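Local coordinates for protein acyl-coenzyme A oxidase 3 (PDB 5YS9) that oxidises acyl-CoA esters to trans-2-enoyl-CoA with FAD as cofactor, passing the electrons to oxygen to give hydrogen peroxide in peroxisomal fatty acid beta-oxidation, at residues K154-G166 and K198-A212. Sequence-based numbering, arbitrary orientation.
Sequences KGFYGCFAMTELG and KWWIGGAAHSATHTA. With FAD (flavin-adenine dinucleotide), chain C.
Tyr157 O is gripped by two backbone amides, Thr209 N at 2.7 Å and His210 N in a nearly straight bond (175°). The same threonine turns back on Tyr157: with chi1 at 60°, its OG1 lies between its own N and carbonyl carbon and takes the hydrogen of Tyr157 N at 2.9 Å. OG1 also meets His210 ND1 in the imidazole plane, which helps fix that ring's rotation as Phe156 stacks on it, offset and nearly parallel, with CE2 above its centre. From here the strands run parallel, Ala161 N bonding to Ala212 O. Cys159, small and apolar, sets SG against Ile201 CG2, Ala204 CB and Ala208 CB.

Farther along, Lys198 suits a buried place rich in acceptors. Its chain, bent at chi2 (-58°), passes Ala161 O and brings NZ to Met162 O, to Phe214 O and into a salt bridge with Glu164 OE2 at 3.1 Å; Thr176 also bonds this carboxylate oxygen. A methionine in its place would probably leave Glu164 without its counter-charge and Met162 O without this donor. Leu165 CD1 sits over the six-membered ring of Trp199, 3.6 Å from its centroid, a CH-pi contact.

Both segments also hold the flavin: Phe160 O accepts from FAD N3, Thr163 OG1 donates to FAD N1 at 2.8 Å, and Gly202 N reaches FAD O4. The contact thus builds the flavin-binding side of the acyl-CoA dehydrogenase-type middle domain. Strand 158-161 pairs with strand 210-219, which strand 222-232 flanks in turn; Lys198 and Ile201 lean on strand 262-272, and Trp199 meets His433 of the second subunit edge-to-face.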
# COMPACT_ATOMS: atom_id res chain seq x y z
N LYS A 154 -31.29 -6.47 21.77
CA LYS A 154 -31.85 -6.17 23.09
C LYS A 154 -31.44 -7.29 24.00
O LYS A 154 -31.84 -8.41 23.79
CB LYS A 154 -33.37 -6.15 23.05
CG LYS A 154 -34.00 -5.23 22.00
CD LYS A 154 -34.18 -3.79 22.45
CE LYS A 154 -35.53 -3.56 23.13
NZ LYS A 154 -35.90 -2.11 23.19
N GLY A 155 -30.62 -7.02 25.01
CA GLY A 155 -30.03 -8.07 25.85
C GLY A 155 -29.37 -9.21 25.07
O GLY A 155 -29.37 -10.34 25.54
N PHE A 156 -28.80 -8.93 23.89
CA PHE A 156 -28.29 -9.96 22.96
C PHE A 156 -27.39 -9.30 21.91
O PHE A 156 -27.72 -8.23 21.41
CB PHE A 156 -29.47 -10.62 22.22
CG PHE A 156 -29.14 -11.95 21.57
CD1 PHE A 156 -28.44 -12.00 20.37
CD2 PHE A 156 -29.61 -13.15 22.13
CE1 PHE A 156 -28.18 -13.20 19.75
CE2 PHE A 156 -29.34 -14.36 21.52
CZ PHE A 156 -28.63 -14.40 20.33
N TYR A 157 -26.26 -9.93 21.59
CA TYR A 157 -25.31 -9.40 20.62
C TYR A 157 -24.50 -10.60 20.15
O TYR A 157 -23.86 -11.31 20.95
CB TYR A 157 -24.40 -8.33 21.24
CG TYR A 157 -23.76 -7.41 20.23
CD1 TYR A 157 -22.73 -7.83 19.40
CD2 TYR A 157 -24.19 -6.09 20.09
CE1 TYR A 157 -22.13 -6.97 18.47
CE2 TYR A 157 -23.62 -5.22 19.17
CZ TYR A 157 -22.59 -5.66 18.35
OH TYR A 157 -22.01 -4.79 17.44
N GLY A 158 -24.57 -10.82 18.85
CA GLY A 158 -24.04 -12.02 18.20
C GLY A 158 -22.73 -11.68 17.51
O GLY A 158 -22.43 -10.52 17.28
N CYS A 159 -21.96 -12.69 17.22
CA CYS A 159 -20.79 -12.58 16.38
C CYS A 159 -20.67 -13.93 15.63
O CYS A 159 -21.55 -14.82 15.76
CB CYS A 159 -19.56 -12.28 17.27
SG CYS A 159 -19.11 -13.63 18.40
N PHE A 160 -19.65 -14.03 14.79
CA PHE A 160 -19.54 -15.08 13.81
C PHE A 160 -18.18 -15.72 13.99
O PHE A 160 -17.17 -15.12 13.68
CB PHE A 160 -19.65 -14.40 12.45
CG PHE A 160 -19.76 -15.32 11.28
CD1 PHE A 160 -20.98 -15.77 10.86
CD2 PHE A 160 -18.64 -15.66 10.56
CE1 PHE A 160 -21.09 -16.58 9.77
CE2 PHE A 160 -18.73 -16.48 9.47
CZ PHE A 160 -19.96 -16.94 9.07
N ALA A 161 -18.15 -16.96 14.45
CA ALA A 161 -16.89 -17.57 14.79
C ALA A 161 -16.58 -18.75 13.90
O ALA A 161 -16.95 -19.86 14.19
CB ALA A 161 -16.89 -17.98 16.25
N MET A 162 -15.85 -18.48 12.84
CA MET A 162 -15.47 -19.50 11.91
C MET A 162 -13.97 -19.62 11.89
O MET A 162 -13.42 -20.68 12.11
CB MET A 162 -16.00 -19.11 10.55
CG MET A 162 -15.55 -19.98 9.41
SD MET A 162 -16.02 -19.17 7.89
CE MET A 162 -17.62 -19.89 7.64
N THR A 163 -13.31 -18.50 11.70
CA THR A 163 -11.88 -18.50 11.57
C THR A 163 -11.17 -18.97 12.83
O THR A 163 -11.57 -18.65 13.93
CB THR A 163 -11.37 -17.12 11.15
OG1 THR A 163 -11.92 -16.80 9.88
CG2 THR A 163 -9.90 -17.12 11.04
N GLU A 164 -10.13 -19.75 12.62
CA GLU A 164 -9.32 -20.25 13.71
C GLU A 164 -7.92 -19.80 13.46
O GLU A 164 -7.55 -19.42 12.37
CB GLU A 164 -9.37 -21.80 13.80
CG GLU A 164 -10.61 -22.30 14.50
CD GLU A 164 -10.88 -23.81 14.36
OE1 GLU A 164 -9.98 -24.54 13.82
OE2 GLU A 164 -12.02 -24.23 14.75
N LEU A 165 -7.13 -19.86 14.49
CA LEU A 165 -5.76 -19.44 14.39
C LEU A 165 -5.06 -20.23 13.29
O LEU A 165 -4.24 -19.68 12.56
CB LEU A 165 -5.10 -19.61 15.78
CG LEU A 165 -3.71 -19.08 16.04
CD1 LEU A 165 -3.61 -17.57 15.91
CD2 LEU A 165 -3.30 -19.52 17.43
N GLY A 166 -5.39 -21.52 13.17
CA GLY A 166 -4.82 -22.41 12.17
C GLY A 166 -5.55 -22.50 10.84
O GLY A 166 -5.00 -23.06 9.89
N LYS A 198 -10.46 -19.96 18.07
CA LYS A 198 -11.13 -19.02 17.21
C LYS A 198 -10.34 -17.69 17.24
O LYS A 198 -9.70 -17.34 18.30
CB LYS A 198 -12.58 -18.80 17.59
CG LYS A 198 -13.48 -20.01 17.52
CD LYS A 198 -13.49 -20.64 16.12
CE LYS A 198 -14.57 -21.70 15.95
NZ LYS A 198 -14.50 -22.38 14.62
N TRP A 199 -10.32 -17.02 16.08
CA TRP A 199 -9.43 -15.91 15.85
C TRP A 199 -10.06 -14.93 14.91
O TRP A 199 -10.78 -15.32 14.01
CB TRP A 199 -8.08 -16.38 15.27
CG TRP A 199 -6.94 -15.45 15.70
CD1 TRP A 199 -6.44 -14.39 15.00
CD2 TRP A 199 -6.24 -15.45 16.94
NE1 TRP A 199 -5.47 -13.74 15.73
CE2 TRP A 199 -5.31 -14.39 16.92
CE3 TRP A 199 -6.29 -16.26 18.07
CZ2 TRP A 199 -4.43 -14.14 17.98
CZ3 TRP A 199 -5.40 -15.99 19.15
CH2 TRP A 199 -4.50 -14.95 19.08
N TRP A 200 -9.73 -13.66 15.11
CA TRP A 200 -10.30 -12.51 14.41
C TRP A 200 -11.82 -12.33 14.55
O TRP A 200 -12.45 -11.70 13.69
CB TRP A 200 -9.90 -12.48 12.92
CG TRP A 200 -8.48 -12.34 12.67
CD1 TRP A 200 -7.69 -13.14 11.94
CD2 TRP A 200 -7.65 -11.28 13.15
NE1 TRP A 200 -6.39 -12.67 11.94
CE2 TRP A 200 -6.36 -11.53 12.70
CE3 TRP A 200 -7.88 -10.15 13.93
CZ2 TRP A 200 -5.29 -10.69 13.02
CZ3 TRP A 200 -6.80 -9.32 14.24
CH2 TRP A 200 -5.55 -9.60 13.79
N ILE A 201 -12.41 -12.84 15.64
CA ILE A 201 -13.89 -12.77 15.80
C ILE A 201 -14.32 -11.34 16.24
O ILE A 201 -14.21 -10.96 17.45
CB ILE A 201 -14.45 -13.82 16.80
CG1 ILE A 201 -13.84 -15.21 16.55
CG2 ILE A 201 -15.96 -13.92 16.66
CD1 ILE A 201 -13.84 -15.68 15.09
N GLY A 202 -14.81 -10.57 15.27
CA GLY A 202 -15.33 -9.23 15.52
C GLY A 202 -16.48 -9.24 16.50
O GLY A 202 -17.38 -10.04 16.35
N GLY A 203 -16.40 -8.41 17.54
CA GLY A 203 -17.44 -8.35 18.59
C GLY A 203 -17.22 -9.27 19.78
O GLY A 203 -17.83 -9.08 20.83
N ALA A 204 -16.39 -10.30 19.60
CA ALA A 204 -16.20 -11.30 20.65
C ALA A 204 -15.44 -10.76 21.84
O ALA A 204 -15.63 -11.23 22.95
CB ALA A 204 -15.50 -12.55 20.12
N ALA A 205 -14.53 -9.83 21.60
CA ALA A 205 -13.58 -9.47 22.65
C ALA A 205 -14.35 -8.81 23.76
O ALA A 205 -14.30 -9.23 24.88
CB ALA A 205 -12.49 -8.58 22.13
N HIS A 206 -15.18 -7.85 23.43
CA HIS A 206 -15.89 -7.09 24.44
C HIS A 206 -17.41 -7.01 24.27
O HIS A 206 -18.06 -6.53 25.18
CB HIS A 206 -15.35 -5.65 24.46
CG HIS A 206 -14.00 -5.52 25.07
ND1 HIS A 206 -13.53 -6.35 26.07
CD2 HIS A 206 -13.02 -4.59 24.87
CE1 HIS A 206 -12.31 -5.98 26.41
NE2 HIS A 206 -11.99 -4.91 25.71
N SER A 207 -17.98 -7.43 23.14
CA SER A 207 -19.38 -7.08 22.86
C SER A 207 -20.35 -8.23 22.92
O SER A 207 -21.46 -8.07 23.42
CB SER A 207 -19.49 -6.38 21.50
OG SER A 207 -18.31 -5.66 21.26
N ALA A 208 -19.95 -9.38 22.40
CA ALA A 208 -20.91 -10.44 22.06
C ALA A 208 -21.34 -11.27 23.25
O ALA A 208 -20.51 -11.69 24.04
CB ALA A 208 -20.30 -11.34 21.02
N THR A 209 -22.66 -11.50 23.36
CA THR A 209 -23.23 -12.45 24.30
C THR A 209 -23.34 -13.86 23.72
O THR A 209 -23.33 -14.85 24.48
CB THR A 209 -24.67 -12.05 24.68
OG1 THR A 209 -25.49 -12.01 23.52
CG2 THR A 209 -24.68 -10.70 25.33
N HIS A 210 -23.52 -13.94 22.39
CA HIS A 210 -23.60 -15.23 21.67
C HIS A 210 -22.75 -15.27 20.42
O HIS A 210 -22.33 -14.25 19.93
CB HIS A 210 -25.02 -15.55 21.25
CG HIS A 210 -25.98 -15.69 22.39
ND1 HIS A 210 -26.35 -14.62 23.19
CD2 HIS A 210 -26.73 -16.74 22.79
CE1 HIS A 210 -27.25 -15.03 24.06
NE2 HIS A 210 -27.49 -16.31 23.85
N THR A 211 -22.49 -16.48 19.92
CA THR A 211 -21.77 -16.68 18.67
C THR A 211 -22.39 -17.78 17.84
O THR A 211 -23.10 -18.63 18.33
CB THR A 211 -20.30 -17.02 18.91
OG1 THR A 211 -19.60 -16.92 17.68
CG2 THR A 211 -20.14 -18.42 19.39
N ALA A 212 -22.11 -17.70 16.54
CA ALA A 212 -22.44 -18.75 15.61
C ALA A 212 -21.11 -19.50 15.44
O ALA A 212 -20.22 -19.02 14.76
CB ALA A 212 -22.90 -18.15 14.30
PA FAD C . -4.89 -18.49 5.02
O1A FAD C . -4.10 -19.43 5.84
O2A FAD C . -6.12 -18.94 4.33
O5B FAD C . -3.91 -17.97 3.90
C5B FAD C . -2.71 -17.31 4.26
C4B FAD C . -1.88 -16.98 3.03
O4B FAD C . -1.56 -18.19 2.34
C3B FAD C . -2.66 -16.13 2.07
O3B FAD C . -1.81 -15.17 1.49
C2B FAD C . -3.08 -17.06 0.98
O2B FAD C . -3.03 -16.38 -0.26
C1B FAD C . -2.07 -18.17 1.02
N9A FAD C . -2.77 -19.42 0.66
C8A FAD C . -3.69 -20.07 1.38
N7A FAD C . -4.13 -21.15 0.72
C5A FAD C . -3.50 -21.20 -0.45
C6A FAD C . -3.50 -22.08 -1.63
N6A FAD C . -4.29 -23.16 -1.69
N1A FAD C . -2.68 -21.76 -2.64
C2A FAD C . -1.89 -20.68 -2.60
N3A FAD C . -1.84 -19.84 -1.57
C4A FAD C . -2.61 -20.05 -0.49
N1 FAD C . -13.34 -14.42 10.46
C2 FAD C . -14.52 -14.71 11.01
O2 FAD C . -14.97 -15.85 10.93
N3 FAD C . -15.27 -13.81 11.65
C4 FAD C . -14.88 -12.56 11.79
O4 FAD C . -15.58 -11.77 12.39
C4X FAD C . -13.59 -12.16 11.22
N5 FAD C . -13.15 -10.92 11.34
C5X FAD C . -11.96 -10.58 10.83
C6 FAD C . -11.54 -9.29 10.98
C7 FAD C . -10.34 -8.89 10.47
C7M FAD C . -9.92 -7.46 10.65
C8 FAD C . -9.49 -9.87 9.76
C8M FAD C . -8.17 -9.46 9.18
C9 FAD C . -9.91 -11.17 9.59
C9A FAD C . -11.13 -11.57 10.10
N10 FAD C . -11.58 -12.88 9.95
C10 FAD C . -12.81 -13.20 10.53
C1' FAD C . -10.78 -13.91 9.28
C2' FAD C . -10.72 -13.83 7.77
O2' FAD C . -11.97 -14.24 7.25
C3' FAD C . -9.61 -14.76 7.29
O3' FAD C . -8.39 -14.21 7.75
C4' FAD C . -9.45 -15.00 5.79
O4' FAD C . -10.67 -15.39 5.16
C5' FAD C . -8.50 -16.14 5.52
O5' FAD C . -7.20 -15.79 5.96
P FAD C . -6.31 -16.78 6.81
O1P FAD C . -5.76 -15.99 7.93
O2P FAD C . -7.08 -18.02 7.06
O3P FAD C . -5.12 -17.11 5.82
O HOH W 1 -17.72 -11.96 14.08